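Local structure of putative capsid protein of prophage (Escherichia coli CFT073, 3BQW) at residues Ala294-Glu302 against Thr309-Asn317. The protein is of unknown function but probably serves as a major capsid protein that builds the shell of a prophage particle. Sequence-based numbering, arbitrary orientation.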
ATOM      1  N   ALA A 294      -0.681  -5.475  -9.554  1.00 21.13           N
ATOM      2  CA  ALA A 294      -1.040  -5.615 -10.949  1.00 21.11           C
ATOM      3  C   ALA A 294      -1.644  -4.302 -11.396  1.00 21.36           C
ATOM      4  O   ALA A 294      -2.450  -3.698 -10.680  1.00 21.96           O
ATOM      5  CB  ALA A 294      -2.036  -6.768 -11.141  1.00 20.61           C
ATOM      6  N   TYR A 295      -1.258  -3.858 -12.582  1.00 21.92           N
ATOM      7  CA  TYR A 295      -1.777  -2.600 -13.141  1.00 21.81           C
ATOM      8  C   TYR A 295      -2.579  -2.883 -14.417  1.00 21.85           C
ATOM      9  O   TYR A 295      -2.067  -3.492 -15.359  1.00 21.58           O
ATOM     10  CB  TYR A 295      -0.625  -1.641 -13.435  1.00 21.68           C
ATOM     11  CG  TYR A 295       0.054  -1.154 -12.183  1.00 20.55           C
ATOM     12  CD1 TYR A 295      -0.249   0.095 -11.640  1.00 18.30           C
ATOM     13  CD2 TYR A 295       0.999  -1.954 -11.522  1.00 19.58           C
ATOM     14  CE1 TYR A 295       0.380   0.537 -10.448  1.00 19.37           C
ATOM     15  CE2 TYR A 295       1.634  -1.513 -10.376  1.00 19.38           C
ATOM     16  CZ  TYR A 295       1.317  -0.266  -9.838  1.00 20.67           C
ATOM     17  OH  TYR A 295       1.940   0.149  -8.676  1.00 21.93           O
ATOM     18  N   GLY A 296      -3.832  -2.441 -14.441  1.00 21.53           N
ATOM     19  CA  GLY A 296      -4.619  -2.529 -15.638  1.00 22.27           C
ATOM     20  C   GLY A 296      -4.123  -1.477 -16.593  1.00 22.69           C
ATOM     21  O   GLY A 296      -3.420  -0.555 -16.190  1.00 23.03           O
ATOM     22  N   ALA A 297      -4.484  -1.620 -17.860  1.00 23.34           N
ATOM     23  CA  ALA A 297      -4.124  -0.628 -18.891  1.00 23.95           C
ATOM     24  C   ALA A 297      -4.640   0.778 -18.581  1.00 23.97           C
ATOM     25  O   ALA A 297      -5.738   0.965 -18.056  1.00 24.06           O
ATOM     26  CB  ALA A 297      -4.623  -1.060 -20.295  1.00 22.60           C
ATOM     27  N   ILE A 298      -3.825   1.754 -18.956  1.00 24.99           N
ATOM     28  CA  ILE A 298      -4.223   3.149 -18.940  1.00 25.84           C
ATOM     29  C   ILE A 298      -5.269   3.350 -20.035  1.00 27.06           C
ATOM     30  O   ILE A 298      -5.094   2.858 -21.159  1.00 27.14           O
ATOM     31  CB  ILE A 298      -3.031   4.063 -19.178  1.00 25.67           C
ATOM     32  CG1 ILE A 298      -1.900   3.755 -18.181  1.00 25.31           C
ATOM     33  CG2 ILE A 298      -3.470   5.526 -19.097  1.00 25.15           C
ATOM     34  CD1 ILE A 298      -2.224   4.165 -16.760  1.00 24.71           C
ATOM     35  N   MET A 299      -6.358   4.042 -19.696  1.00 28.60           N
ATOM     36  CA  MET A 299      -7.526   4.143 -20.568  1.00 30.14           C
ATOM     37  C   MET A 299      -7.721   5.552 -21.174  1.00 31.60           C
ATOM     38  O   MET A 299      -8.623   5.752 -21.982  1.00 32.61           O
ATOM     39  CB  MET A 299      -8.798   3.660 -19.839  1.00 29.96           C
ATOM     40  CG  MET A 299      -8.857   2.123 -19.661  1.00 30.32           C
ATOM     41  SD  MET A 299      -8.592   1.109 -21.182  1.00 28.75           S
ATOM     42  CE  MET A 299     -10.278   1.061 -21.793  1.00 28.39           C
ATOM     43  N   ASP A 300      -6.854   6.489 -20.808  1.00 32.75           N
ATOM     44  CA  ASP A 300      -6.828   7.838 -21.374  1.00 33.46           C
ATOM     45  C   ASP A 300      -6.625   7.836 -22.898  1.00 34.53           C
ATOM     46  O   ASP A 300      -5.722   7.150 -23.415  1.00 34.55           O
ATOM     47  CB  ASP A 300      -5.690   8.632 -20.719  1.00 33.20           C
ATOM     48  CG  ASP A 300      -5.642  10.073 -21.183  1.00 32.44           C
ATOM     49  OD1 ASP A 300      -6.571  10.834 -20.829  1.00 31.37           O
ATOM     50  OD2 ASP A 300      -4.677  10.435 -21.882  1.00 28.84           O
ATOM     51  N   GLN A 301      -7.437   8.627 -23.610  1.00 35.22           N
ATOM     52  CA  GLN A 301      -7.381   8.623 -25.066  1.00 36.23           C
ATOM     53  C   GLN A 301      -5.988   8.924 -25.594  1.00 35.86           C
ATOM     54  O   GLN A 301      -5.567   8.311 -26.571  1.00 35.79           O
ATOM     55  CB  GLN A 301      -8.403   9.572 -25.717  1.00 36.27           C
ATOM     56  CG  GLN A 301      -8.449   9.369 -27.253  1.00 37.82           C
ATOM     57  CD  GLN A 301      -9.486  10.215 -27.985  1.00 38.17           C
ATOM     58  OE1 GLN A 301     -10.631   9.788 -28.201  1.00 41.92           O
ATOM     59  NE2 GLN A 301      -9.073  11.408 -28.413  1.00 40.12           N
ATOM     60  N   GLU A 302      -5.270   9.852 -24.959  1.00 36.17           N
ATOM     61  CA  GLU A 302      -3.937  10.225 -25.446  1.00 36.32           C
ATOM     62  C   GLU A 302      -2.947   9.107 -25.163  1.00 35.83           C
ATOM     63  O   GLU A 302      -2.012   8.879 -25.939  1.00 36.13           O
ATOM     64  CB  GLU A 302      -3.465  11.540 -24.822  1.00 36.81           C
ATOM     65  CG  GLU A 302      -2.077  12.002 -25.269  1.00 39.39           C
ATOM     66  CD  GLU A 302      -1.992  12.461 -26.729  1.00 44.82           C
ATOM     67  OE1 GLU A 302      -3.046  12.631 -27.397  1.00 48.53           O
ATOM     68  OE2 GLU A 302      -0.847  12.665 -27.212  1.00 47.59           O
ATOM     69  N   THR A 309      -0.551   2.681 -23.178  1.00 30.06           N
ATOM     70  CA  THR A 309      -1.549   2.135 -22.269  1.00 29.34           C
ATOM     71  C   THR A 309      -0.961   1.165 -21.229  1.00 28.94           C
ATOM     72  O   THR A 309      -1.562   0.919 -20.166  1.00 27.84           O
ATOM     73  CB  THR A 309      -2.667   1.414 -23.065  1.00 29.69           C
ATOM     74  OG1 THR A 309      -2.149   0.213 -23.664  1.00 29.83           O
ATOM     75  CG2 THR A 309      -3.253   2.337 -24.165  1.00 30.05           C
ATOM     76  N   GLN A 310       0.199   0.598 -21.537  1.00 28.74           N
ATOM     77  CA  GLN A 310       0.801  -0.376 -20.660  1.00 29.06           C
ATOM     78  C   GLN A 310       1.766   0.350 -19.768  1.00 28.54           C
ATOM     79  O   GLN A 310       2.914   0.544 -20.121  1.00 29.22           O
ATOM     80  CB  GLN A 310       1.475  -1.490 -21.455  1.00 29.67           C
ATOM     81  CG  GLN A 310       1.951  -2.634 -20.596  1.00 31.94           C
ATOM     82  CD  GLN A 310       2.072  -3.958 -21.341  1.00 34.82           C
ATOM     83  OE1 GLN A 310       2.501  -4.009 -22.491  1.00 35.87           O
ATOM     84  NE2 GLN A 310       1.706  -5.051 -20.663  1.00 38.84           N
ATOM     85  N   ASN A 311       1.279   0.739 -18.588  1.00 27.93           N
ATOM     86  CA  ASN A 311       1.982   1.651 -17.686  1.00 26.61           C
ATOM     87  C   ASN A 311       1.433   1.592 -16.268  1.00 25.53           C
ATOM     88  O   ASN A 311       0.220   1.511 -16.090  1.00 24.76           O
ATOM     89  CB  ASN A 311       1.802   3.095 -18.196  1.00 27.11           C
ATOM     90  CG  ASN A 311       2.999   3.601 -18.983  1.00 27.47           C
ATOM     91  OD1 ASN A 311       4.138   3.484 -18.532  1.00 29.59           O
ATOM     92  ND2 ASN A 311       2.743   4.171 -20.160  1.00 24.58           N
ATOM     93  N   MET A 312       2.318   1.660 -15.270  1.00 24.72           N
ATOM     94  CA  MET A 312       1.902   1.840 -13.878  1.00 24.23           C
ATOM     95  C   MET A 312       1.183   3.184 -13.745  1.00 24.55           C
ATOM     96  O   MET A 312       0.069   3.270 -13.222  1.00 23.38           O
ATOM     97  CB  MET A 312       3.092   1.793 -12.926  1.00 24.36           C
ATOM     98  CG  MET A 312       3.902   0.470 -12.921  1.00 24.86           C
ATOM     99  SD  MET A 312       5.167   0.471 -11.630  1.00 22.68           S
ATOM    100  CE  MET A 312       6.229   1.749 -12.249  1.00 30.33           C
ATOM    101  N   PHE A 313       1.830   4.218 -14.276  1.00 25.50           N
ATOM    102  CA  PHE A 313       1.391   5.613 -14.164  1.00 26.01           C
ATOM    103  C   PHE A 313       1.421   6.274 -15.513  1.00 26.10           C
ATOM    104  O   PHE A 313       2.282   5.978 -16.340  1.00 27.33           O
ATOM    105  CB  PHE A 313       2.323   6.411 -13.233  1.00 26.74           C
ATOM    106  CG  PHE A 313       2.604   5.719 -11.936  1.00 26.95           C
ATOM    107  CD1 PHE A 313       1.568   5.456 -11.041  1.00 26.61           C
ATOM    108  CD2 PHE A 313       3.899   5.332 -11.609  1.00 27.30           C
ATOM    109  CE1 PHE A 313       1.812   4.798  -9.831  1.00 27.46           C
ATOM    110  CE2 PHE A 313       4.162   4.677 -10.412  1.00 27.56           C
ATOM    111  CZ  PHE A 313       3.123   4.402  -9.520  1.00 27.23           C
ATOM    112  N   TYR A 314       0.497   7.198 -15.715  1.00 25.85           N
ATOM    113  CA  TYR A 314       0.462   8.005 -16.915  1.00 25.80           C
ATOM    114  C   TYR A 314       0.092   9.441 -16.531  1.00 25.51           C
ATOM    115  O   TYR A 314      -1.069   9.737 -16.268  1.00 23.91           O
ATOM    116  CB  TYR A 314      -0.528   7.437 -17.920  1.00 25.37           C
ATOM    117  CG  TYR A 314      -0.456   8.098 -19.243  1.00 26.15           C
ATOM    118  CD1 TYR A 314       0.421   7.634 -20.225  1.00 26.64           C
ATOM    119  CD2 TYR A 314      -1.265   9.198 -19.537  1.00 24.87           C
ATOM    120  CE1 TYR A 314       0.499   8.272 -21.453  1.00 26.39           C
ATOM    121  CE2 TYR A 314      -1.204   9.809 -20.748  1.00 25.46           C
ATOM    122  CZ  TYR A 314      -0.324   9.349 -21.700  1.00 25.78           C
ATOM    123  OH  TYR A 314      -0.274   9.968 -22.915  1.00 27.06           O
ATOM    124  N   PRO A 315       1.101  10.320 -16.479  1.00 26.15           N
ATOM    125  CA  PRO A 315       0.929  11.713 -16.119  1.00 26.63           C
ATOM    126  C   PRO A 315       0.571  12.590 -17.310  1.00 26.85           C
ATOM    127  O   PRO A 315       1.001  12.329 -18.437  1.00 27.47           O
ATOM    128  CB  PRO A 315       2.291  12.070 -15.533  1.00 27.04           C
ATOM    129  CG  PRO A 315       3.250  11.282 -16.369  1.00 27.72           C
ATOM    130  CD  PRO A 315       2.518   9.997 -16.715  1.00 26.87           C
ATOM    131  N   LYS A 316      -0.267  13.592 -17.062  1.00 26.93           N
ATOM    132  CA  LYS A 316      -0.713  14.519 -18.098  1.00 26.85           C
ATOM    133  C   LYS A 316      -0.640  15.903 -17.522  1.00 25.97           C
ATOM    134  O   LYS A 316      -0.973  16.091 -16.366  1.00 25.20           O
ATOM    135  CB  LYS A 316      -2.180  14.273 -18.487  1.00 26.83           C
ATOM    136  CG  LYS A 316      -2.504  12.901 -19.041  1.00 28.19           C
ATOM    137  CD  LYS A 316      -4.030  12.714 -19.262  1.00 28.02           C
ATOM    138  CE  LYS A 316      -4.585  13.528 -20.457  1.00 29.03           C
ATOM    139  NZ  LYS A 316      -3.907  13.214 -21.752  1.00 30.52           N
ATOM    140  N   ASN A 317      -0.224  16.869 -18.333  1.00 25.86           N
ATOM    141  CA  ASN A 317      -0.292  18.288 -17.960  1.00 26.01           C
ATOM    142  C   ASN A 317      -1.052  19.017 -19.076  1.00 26.67           C
ATOM    143  O   ASN A 317      -0.796  18.768 -20.248  1.00 25.97           O
ATOM    144  CB  ASN A 317       1.123  18.851 -17.766  1.00 25.13           C
ATOM    145  CG  ASN A 317       1.153  20.380 -17.497  1.00 25.39           C
ATOM    146  OD1 ASN A 317       0.450  20.916 -16.624  1.00 24.03           O
ATOM    147  ND2 ASN A 317       2.008  21.064 -18.217  1.00 21.13           N
TER
HETATM  148  O   HOH W   1      -2.303   1.295 -14.512  1.00 18.80           O
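Lys316 NZ and Asp300 OD2 form a salt bridge of 2.9 Å, the ammonium meeting the syn side of the carboxylate, 24° out of its plane. Asp300 is also the N-cap of helix 301-305: with CG anti to the backbone N (chi1 -176°), the same OD2 accepts a weak hydrogen bond from Glu302 N at 3.2 Å. The lysine chain, bent at its last two torsions, brings NZ to the start of this helix, beside Glu302 CB, while the Glu302 carboxylate pairs with Arg305. Farther back, Ile298 N gives a nearly straight hydrogen bond of 2.7 Å to a lone pair of Thr309 O, and Ala297 CA adds a CA-H...O contact to that oxygen. Water 1 lies 2.7 Å from Gly296 O and 3.0 Å from Asn311 O, placed to donate to either, though it has more acceptors nearby than protons. Between these links Ile298 packs in the middle, CG2 3.7 Å and CD1 3.9 Å from Tyr314 CB. At the far end Met312 CG sits over the centre of the Tyr295 ring, a CH-pi contact 3.9 Å from the centroid, with SD oblique in a Met-aromatic contact. Strands 292-295 and 314-319 each pair antiparallel with strand 327-338, in one mixed sheet. The connection between them, which carries helix 301-305, folds back on itself, with the salt-bridged N-cap near one end and the Met-aromatic pair at the other.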